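Side-chain contacts in glycosyl hydrolases family 31 family protein (PDB 6DRU), which hydrolyses terminal alpha-linked xylose from the non-reducing-end glucose of xyloglucan oligosaccharides: residues I284-W289 against D355-S360; G293-D298 against W377-K382; I394-A397 against A401-E404. One frame throughout, in Å; residues are numbered along the deposited sequence.

The three contacts lie within the family 31 TIM-barrel domain, on the same side of the chain's centre. Along the chain, 293-298 follows 284-289 in one loop after strand 281-284, so interactions 1 and 2 interleave, whereas interaction 3 comes after both, in the loop behind strand 391-394. The centres of interactions 1 and 2 are about 14 Å apart, joined by a probable hydrogen bond from Asp298 N to Ser288 O. Interaction 3 lies about 11 Å from interaction 1, where Leu402 N is probably hydrogen-bonded to Asp355 OD2, and about 18 Å from interaction 2. Interactions 1 and 3 both touch the bound xylose and glucose, while interaction 2 packs the outer part of the loop against helix 370-385.

Interaction 1 (I284-W289 against D355-S360); sequences IDYQSW and DSWNGS. With NAG (2-acetamido-2-deoxy-beta-D-glucopyranose), chain D; XYS (alpha-D-xylopyranose), chain N; BGC (beta-D-glucopyranose), chain F.
Trp357 reaches across to Tyr286 and Gln287, and each part of its side chain meets something different. At its root, CB lies 3.7 Å from Leu402 CD2. CG stands anti to the backbone N (chi1 -180°), which swings the indole off its strand toward 284-289. On the pyrrole side, NE1 donates to Gln287 OE1 over 3.3 Å. The bond is nearly straight at hydrogen (165°) and OE1 lies close to the indole plane, but the donor stands 59° out of the amide plane, so it approaches the oxygen from above and not along a lone pair. Further round the rim, CZ2 packs on Tyr286 CE2 at 3.4 Å; the two aromatic groups meet rim to rim, neither over the face of the other. At the far end, CH2 lies 3.7 Å from C6 of the bound glucose.

The tryptophan opens the type I' turn Trp357-Ser360, which closes a tight beta hairpin between strands 355-357 and 360-364 beside the sugar site of the TIM barrel. Asn358, in that turn, carries an N-linked glycan on ND2. Its amide nitrogen is also close to Gln287 NE2, but both are donors and the two amides merely slide past each other.

Tyr286 is sandwiched: the first torsion of Gln287 lays its CG over the centre of one ring face, the bend at chi2 then taking the amide on toward Trp357, and C5 of the xylose sits 3.6 Å above the opposite face, toward the rim. The phenol OH accepts a hydrogen bond of 3.0 Å from the glucose O6. Beside it, Asp285 OD2 accepts from the xylose O4 at 2.5 Å. Trp325 meets the rings of both Tyr286 and Trp357, extending this aromatic wall of the pocket.

Interaction 2 (G293-D298 against W377-K382); sequences GDWALD and WSMLKK. With NAG (2-acetamido-2-deoxy-beta-D-glucopyranose), chain B.
In the TIM barrel, the long loop that follows strand 281-284 is packed here on the outer helix 370-385, with Trp295 of the loop set against Met379 and Leu380. This is apolar packing, largely buried, between a piece of loop without regular structure and one face of the helix. The two backbones come nearest at Trp295 and Met379, whose CA atoms are 6.1 Å apart.

Trp295 has both phi and psi near +55°, a left-handed conformation that turns its CB toward the helix. That atom does much of the touching: it meets Met379 CB at 3.9 Å and Leu380 CD2 at 4.2 Å. The indole then runs on at about a right angle to the methionine chain and slots between the helix and the barrel, where Phe375, Leu376 and Val328 also touch it. Its polar end is satisfied there, since NE1 is hydrogen-bonded to Trp325 O. One indole face is approached by the carbonyl oxygen of Gly293, 3.3 Å above the plane and offset toward the rim.

The neighbouring Asp294 ties the loop to other parts of the chain: its CB points away from the helix and its carboxylate is hydrogen-bonded to His291, Ser332 and Val333 N. At the end of the segment, Asp298 forms a salt bridge with Arg300 and adjoins the acetamido methyl of the second sugar of the glycan on Asn358.

Met379 starts toward the tryptophan, and the bends at chi2 and chi3 lead SD and CE away; chi1 (-66°) sets its CG at the indole edge, near the ring plane, 4.0 Å from Trp295 CE3.

Interaction 3 (I394-A397 against A401-E404); sequences IDQA and ALGE. With BGC (beta-D-glucopyranose), chain F; XYS (alpha-D-xylopyranose), chain N.
The chain doubles back sharply between the two segments, bringing the CA atoms of Gln396 and Gly403 to 4.5 Å, and both residues have positive phi. A water bridges the two arms near the connection between them, donating to Gln396 O at 3.0 Å and to Ala401 O at 2.7 Å.

Gln396 carries most of the side-chain contact. Its chain bends at chi2 (-102°), carrying the amide over the backbone of Leu402 and Gly403 and on to the bound glucose. Leu402 packs against the backbone of Gln396, its CD1 3.7 Å from Gln396 O, while its own backbone N is hydrogen-bonded to Asp355 OD2.

Glu404 also bends at chi2, and its carboxylate comes up obliquely beside the glutamine amide, their planes 45° apart. OE2 accepts a hydrogen bond of 2.6 Å from the glucose O4 and a second from Asn173. OE1 instead forms a salt bridge with Lys119 of a second subunit, so the carboxylate links the sugar site to a neighbouring chain.

Next to Gln396, Asp395 places OD1 2.7 Å from the ring oxygen O5 of the xylose and 3.0 Å from its anomeric C1. That position, just after barrel strand 391-394, is where family 31 glycosidases carry their catalytic nucleophile, consistent with Asp395 as an active-site residue and with this loop lining the sugar-binding cleft.

Interaction 1 (I284-W289 against D355-S360)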
# COMPACT_ATOMS: atom_id res chain seq x y z
N ILE A 284 37.02 2.03 -25.89
CA ILE A 284 36.84 3.43 -25.53
C ILE A 284 35.82 3.50 -24.40
O ILE A 284 34.70 2.98 -24.54
CB ILE A 284 36.38 4.27 -26.73
CG1 ILE A 284 37.41 4.20 -27.86
CG2 ILE A 284 36.14 5.72 -26.31
CD1 ILE A 284 36.98 4.91 -29.12
N ASP A 285 36.19 4.14 -23.30
CA ASP A 285 35.37 4.13 -22.09
C ASP A 285 34.29 5.21 -22.18
O ASP A 285 34.00 5.77 -23.24
CB ASP A 285 36.25 4.29 -20.86
CG ASP A 285 35.60 3.75 -19.59
OD1 ASP A 285 34.39 3.42 -19.64
OD2 ASP A 285 36.28 3.67 -18.55
N TYR A 286 33.68 5.52 -21.03
CA TYR A 286 32.54 6.44 -20.97
C TYR A 286 33.01 7.89 -21.01
O TYR A 286 34.19 8.18 -21.25
CB TYR A 286 31.70 6.14 -19.73
CG TYR A 286 32.32 6.49 -18.38
CD1 TYR A 286 33.69 6.50 -18.19
CD2 TYR A 286 31.51 6.79 -17.30
CE1 TYR A 286 34.24 6.81 -16.95
CE2 TYR A 286 32.04 7.10 -16.06
CZ TYR A 286 33.41 7.11 -15.89
OH TYR A 286 33.94 7.42 -14.66
N GLN A 287 32.08 8.82 -20.79
CA GLN A 287 32.33 10.26 -20.80
C GLN A 287 32.88 10.75 -22.14
O GLN A 287 33.41 11.86 -22.22
CB GLN A 287 33.25 10.68 -19.66
CG GLN A 287 32.74 10.30 -18.27
CD GLN A 287 31.48 11.06 -17.89
OE1 GLN A 287 30.38 10.71 -18.32
NE2 GLN A 287 31.64 12.10 -17.08
N SER A 288 32.76 9.94 -23.19
CA SER A 288 33.22 10.30 -24.52
C SER A 288 32.12 10.91 -25.37
O SER A 288 32.32 11.11 -26.58
CB SER A 288 33.80 9.06 -25.22
OG SER A 288 32.92 7.96 -25.11
N TRP A 289 30.98 11.23 -24.78
CA TRP A 289 29.84 11.80 -25.48
C TRP A 289 29.66 13.26 -25.08
O TRP A 289 30.26 13.75 -24.11
CB TRP A 289 28.57 11.01 -25.17
CG TRP A 289 28.42 10.68 -23.71
CD1 TRP A 289 28.09 11.54 -22.70
CD2 TRP A 289 28.62 9.40 -23.10
NE1 TRP A 289 28.06 10.87 -21.50
CE2 TRP A 289 28.39 9.56 -21.72
CE3 TRP A 289 28.98 8.14 -23.59
CZ2 TRP A 289 28.49 8.50 -20.82
CZ3 TRP A 289 29.08 7.09 -22.70
CH2 TRP A 289 28.84 7.27 -21.33
N ASP A 355 18.02 8.80 -11.13
CA ASP A 355 19.31 8.92 -10.45
C ASP A 355 20.00 10.21 -10.88
O ASP A 355 19.35 11.11 -11.43
CB ASP A 355 20.20 7.71 -10.75
CG ASP A 355 21.17 7.40 -9.61
OD1 ASP A 355 21.56 8.34 -8.88
OD2 ASP A 355 21.55 6.22 -9.46
N SER A 356 21.31 10.31 -10.65
CA SER A 356 22.08 11.46 -11.07
C SER A 356 23.46 11.01 -11.52
O SER A 356 23.95 9.94 -11.12
CB SER A 356 22.21 12.51 -9.96
OG SER A 356 22.94 11.99 -8.86
N TRP A 357 24.09 11.83 -12.35
CA TRP A 357 25.44 11.61 -12.84
C TRP A 357 25.87 12.84 -13.62
O TRP A 357 25.04 13.49 -14.26
CB TRP A 357 25.55 10.36 -13.72
CG TRP A 357 26.94 10.12 -14.21
CD1 TRP A 357 27.40 10.30 -15.48
CD2 TRP A 357 28.07 9.69 -13.43
NE1 TRP A 357 28.74 10.00 -15.55
CE2 TRP A 357 29.17 9.62 -14.30
CE3 TRP A 357 28.24 9.35 -12.09
CZ2 TRP A 357 30.44 9.22 -13.87
CZ3 TRP A 357 29.50 8.96 -11.66
CH2 TRP A 357 30.58 8.90 -12.55
N ASN A 358 27.16 13.16 -13.55
CA ASN A 358 27.74 14.27 -14.31
C ASN A 358 27.08 15.60 -13.92
O ASN A 358 26.91 16.49 -14.76
CB ASN A 358 27.64 14.01 -15.82
CG ASN A 358 28.45 14.98 -16.64
OD1 ASN A 358 27.90 15.79 -17.39
ND2 ASN A 358 29.77 14.91 -16.53
N GLY A 359 26.69 15.73 -12.66
CA GLY A 359 26.08 16.95 -12.17
C GLY A 359 24.65 17.18 -12.60
O GLY A 359 24.12 18.27 -12.38
N SER A 360 24.01 16.19 -13.22
CA SER A 360 22.64 16.31 -13.70
C SER A 360 21.83 15.10 -13.24
O SER A 360 22.35 13.98 -13.18
CB SER A 360 22.60 16.42 -15.22
OG SER A 360 23.45 17.45 -15.69
C1 NAG D . 30.37 15.78 -17.55
C2 NAG D . 31.42 16.76 -17.07
C3 NAG D . 32.15 17.47 -18.16
C4 NAG D . 32.46 16.57 -19.34
C5 NAG D . 31.22 15.81 -19.75
C6 NAG D . 31.54 14.91 -20.92
C7 NAG D . 30.69 17.54 -14.85
C8 NAG D . 29.99 18.58 -14.00
N2 NAG D . 30.77 17.72 -16.25
O3 NAG D . 33.33 18.03 -17.63
O4 NAG D . 32.90 17.36 -20.42
O5 NAG D . 30.82 15.03 -18.65
O6 NAG D . 30.73 13.76 -20.87
O7 NAG D . 31.18 16.56 -14.33
C1 XYS N . 31.95 2.13 -14.38
C2 XYS N . 32.54 0.87 -14.97
C3 XYS N . 33.99 1.12 -15.32
C4 XYS N . 34.09 2.35 -16.20
C5 XYS N . 33.36 3.50 -15.55
O1 XYS N . 32.67 2.50 -13.23
O2 XYS N . 32.44 -0.18 -14.03
O3 XYS N . 34.51 0.00 -15.99
O4 XYS N . 35.45 2.69 -16.37
O5 XYS N . 32.01 3.16 -15.34
C2 BGC F . 31.47 6.13 -8.12
C3 BGC F . 30.31 5.32 -8.60
C4 BGC F . 30.20 5.42 -10.13
C5 BGC F . 31.52 5.11 -10.77
C6 BGC F . 31.43 5.34 -12.27
C1 BGC F . 32.69 5.66 -8.85
O2 BGC F . 31.65 5.97 -6.70
O3 BGC F . 29.15 5.79 -8.00
O4 BGC F . 29.23 4.50 -10.59
O5 BGC F . 32.53 5.95 -10.24
O6 BGC F . 32.72 5.45 -12.82

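Interaction 2 (G293-D298 against W377-K382)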
# COMPACT_ATOMS: atom_id res chain seq x y z
N GLY A 293 22.68 10.44 -23.16
CA GLY A 293 21.56 10.13 -24.02
C GLY A 293 21.81 10.42 -25.48
O GLY A 293 20.99 10.02 -26.32
N ASP A 294 22.90 11.11 -25.81
CA ASP A 294 23.23 11.36 -27.21
C ASP A 294 23.61 10.07 -27.92
O ASP A 294 23.29 9.89 -29.10
CB ASP A 294 24.35 12.39 -27.31
CG ASP A 294 23.86 13.81 -27.08
OD1 ASP A 294 22.66 13.99 -26.82
OD2 ASP A 294 24.69 14.74 -27.15
N TRP A 295 24.30 9.17 -27.23
CA TRP A 295 24.71 7.87 -27.77
C TRP A 295 25.49 8.05 -29.07
O TRP A 295 25.15 7.52 -30.12
CB TRP A 295 23.49 6.96 -27.95
CG TRP A 295 22.88 6.59 -26.63
CD1 TRP A 295 23.55 6.27 -25.49
CD2 TRP A 295 21.49 6.56 -26.31
NE1 TRP A 295 22.66 6.01 -24.48
CE2 TRP A 295 21.39 6.18 -24.95
CE3 TRP A 295 20.32 6.80 -27.03
CZ2 TRP A 295 20.16 6.04 -24.31
CZ3 TRP A 295 19.10 6.65 -26.39
CH2 TRP A 295 19.04 6.28 -25.04
N ALA A 296 26.56 8.83 -28.95
CA ALA A 296 27.47 9.14 -30.04
C ALA A 296 28.71 9.80 -29.45
O ALA A 296 28.62 10.50 -28.43
CB ALA A 296 26.82 10.06 -31.08
N LEU A 297 29.85 9.58 -30.09
CA LEU A 297 31.08 10.20 -29.63
C LEU A 297 31.04 11.70 -29.87
O LEU A 297 30.57 12.17 -30.91
CB LEU A 297 32.28 9.58 -30.35
CG LEU A 297 32.50 8.09 -30.05
CD1 LEU A 297 33.54 7.50 -30.99
CD2 LEU A 297 32.90 7.90 -28.60
N ASP A 298 31.52 12.46 -28.89
CA ASP A 298 31.58 13.91 -29.00
C ASP A 298 32.46 14.29 -30.18
O ASP A 298 33.66 13.98 -30.17
CB ASP A 298 32.11 14.51 -27.70
CG ASP A 298 32.09 16.04 -27.71
OD1 ASP A 298 31.56 16.64 -28.66
OD2 ASP A 298 32.61 16.64 -26.74
N TRP A 377 19.30 1.26 -30.71
CA TRP A 377 20.12 0.67 -31.76
C TRP A 377 20.23 1.58 -32.97
O TRP A 377 21.27 1.61 -33.63
CB TRP A 377 19.57 -0.69 -32.18
CG TRP A 377 20.45 -1.34 -33.20
CD1 TRP A 377 20.15 -1.59 -34.50
CD2 TRP A 377 21.80 -1.79 -33.00
NE1 TRP A 377 21.23 -2.19 -35.12
CE2 TRP A 377 22.25 -2.31 -34.22
CE3 TRP A 377 22.67 -1.80 -31.90
CZ2 TRP A 377 23.53 -2.85 -34.38
CZ3 TRP A 377 23.93 -2.33 -32.06
CH2 TRP A 377 24.35 -2.84 -33.29
N SER A 378 19.16 2.32 -33.28
CA SER A 378 19.23 3.28 -34.38
C SER A 378 20.31 4.32 -34.14
O SER A 378 20.90 4.84 -35.09
CB SER A 378 17.88 3.95 -34.59
OG SER A 378 17.63 4.90 -33.57
N MET A 379 20.59 4.64 -32.87
CA MET A 379 21.68 5.55 -32.55
C MET A 379 23.03 4.86 -32.64
O MET A 379 23.98 5.40 -33.22
CB MET A 379 21.47 6.14 -31.15
CG MET A 379 20.25 7.04 -31.02
SD MET A 379 20.36 8.51 -32.05
CE MET A 379 19.05 8.20 -33.22
N LEU A 380 23.14 3.65 -32.07
CA LEU A 380 24.42 2.95 -32.05
C LEU A 380 24.85 2.54 -33.45
O LEU A 380 26.04 2.61 -33.79
CB LEU A 380 24.34 1.73 -31.13
CG LEU A 380 24.01 2.02 -29.66
CD1 LEU A 380 24.25 0.79 -28.80
CD2 LEU A 380 24.83 3.20 -29.15
N LYS A 381 23.91 2.10 -34.29
CA LYS A 381 24.27 1.70 -35.65
C LYS A 381 24.66 2.91 -36.49
O LYS A 381 25.54 2.80 -37.35
CB LYS A 381 23.12 0.95 -36.31
CG LYS A 381 23.33 0.68 -37.79
CD LYS A 381 22.09 0.06 -38.42
CE LYS A 381 22.40 -0.48 -39.82
NZ LYS A 381 23.86 -0.74 -40.01
N LYS A 382 24.04 4.06 -36.24
CA LYS A 382 24.34 5.25 -37.02
C LYS A 382 25.72 5.82 -36.67
O LYS A 382 26.49 6.19 -37.56
CB LYS A 382 23.26 6.31 -36.78
CG LYS A 382 23.51 7.63 -37.47
CD LYS A 382 22.52 8.69 -36.99
CE LYS A 382 21.10 8.15 -36.95
NZ LYS A 382 20.14 9.10 -36.31
C1 NAG B . 34.26 17.21 -20.80
C2 NAG B . 34.45 17.91 -22.13
C3 NAG B . 35.76 17.59 -22.74
C4 NAG B . 36.87 17.83 -21.75
C5 NAG B . 36.60 17.01 -20.51
C6 NAG B . 37.70 17.20 -19.49
C7 NAG B . 32.32 18.39 -23.27
C8 NAG B . 31.23 17.96 -24.23
N2 NAG B . 33.41 17.52 -23.02
O3 NAG B . 35.91 18.34 -23.92
O4 NAG B . 38.11 17.48 -22.31
O5 NAG B . 35.37 17.43 -19.96
O6 NAG B . 37.14 17.27 -18.20
O7 NAG B . 32.25 19.47 -22.73

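Interaction 3 (I394-A397 against A401-E404)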
# COMPACT_ATOMS: atom_id res chain seq x y z
N ILE A 394 28.12 -2.02 -22.67
CA ILE A 394 26.87 -1.58 -22.04
C ILE A 394 27.09 -1.58 -20.54
O ILE A 394 26.82 -2.56 -19.84
CB ILE A 394 25.68 -2.42 -22.47
CG1 ILE A 394 26.10 -3.89 -22.64
CG2 ILE A 394 25.12 -1.85 -23.75
CD1 ILE A 394 24.95 -4.81 -23.00
N ASP A 395 27.58 -0.46 -20.03
CA ASP A 395 28.01 -0.31 -18.65
C ASP A 395 26.91 0.33 -17.82
O ASP A 395 26.06 1.06 -18.34
CB ASP A 395 29.28 0.53 -18.60
CG ASP A 395 29.84 0.68 -17.21
OD1 ASP A 395 30.29 1.79 -16.87
OD2 ASP A 395 29.82 -0.31 -16.44
N GLN A 396 26.91 0.02 -16.52
CA GLN A 396 26.08 0.71 -15.54
C GLN A 396 24.59 0.55 -15.82
O GLN A 396 23.80 1.47 -15.64
CB GLN A 396 26.45 2.20 -15.45
CG GLN A 396 27.76 2.44 -14.75
CD GLN A 396 27.56 2.91 -13.33
OE1 GLN A 396 26.82 3.86 -13.08
NE2 GLN A 396 28.23 2.26 -12.38
N ALA A 397 24.20 -0.64 -16.27
CA ALA A 397 22.81 -0.95 -16.59
C ALA A 397 22.23 -1.99 -15.64
O ALA A 397 21.53 -2.91 -16.05
CB ALA A 397 22.69 -1.42 -18.04
N ALA A 401 18.33 2.35 -10.04
CA ALA A 401 19.26 3.46 -9.95
C ALA A 401 20.29 3.35 -11.07
O ALA A 401 20.17 2.52 -11.98
CB ALA A 401 19.91 3.50 -8.57
N LEU A 402 21.33 4.17 -11.02
CA LEU A 402 22.35 4.18 -12.08
C LEU A 402 23.57 3.37 -11.64
O LEU A 402 24.66 3.88 -11.40
CB LEU A 402 22.72 5.61 -12.44
CG LEU A 402 23.55 5.79 -13.72
CD1 LEU A 402 22.99 4.95 -14.85
CD2 LEU A 402 23.62 7.25 -14.12
N GLY A 403 23.35 2.06 -11.51
CA GLY A 403 24.43 1.10 -11.39
C GLY A 403 24.96 0.84 -10.00
O GLY A 403 25.75 -0.09 -9.82
N GLU A 404 24.55 1.62 -9.00
CA GLU A 404 25.07 1.48 -7.65
C GLU A 404 23.94 1.16 -6.67
O GLU A 404 22.76 1.33 -6.98
CB GLU A 404 25.81 2.74 -7.20
CG GLU A 404 26.91 3.19 -8.15
CD GLU A 404 28.15 2.33 -8.05
OE1 GLU A 404 28.23 1.49 -7.13
OE2 GLU A 404 29.05 2.49 -8.90
C2 BGC F . 31.47 6.13 -8.12
C3 BGC F . 30.31 5.32 -8.60
C4 BGC F . 30.20 5.42 -10.13
C5 BGC F . 31.52 5.11 -10.77
C6 BGC F . 31.43 5.34 -12.27
C1 BGC F . 32.69 5.66 -8.85
O2 BGC F . 31.65 5.97 -6.70
O3 BGC F . 29.15 5.79 -8.00
O4 BGC F . 29.23 4.50 -10.59
O5 BGC F . 32.53 5.95 -10.24
O6 BGC F . 32.72 5.45 -12.82
C1 XYS N . 31.95 2.13 -14.38
C2 XYS N . 32.54 0.87 -14.97
C3 XYS N . 33.99 1.12 -15.32
C4 XYS N . 34.09 2.35 -16.20
C5 XYS N . 33.36 3.50 -15.55
O1 XYS N . 32.67 2.50 -13.23
O2 XYS N . 32.44 -0.18 -14.03
O3 XYS N . 34.51 0.00 -15.99
O4 XYS N . 35.45 2.69 -16.37
O5 XYS N . 32.01 3.16 -15.34
O HOH W 1 21.15 1.26 -14.21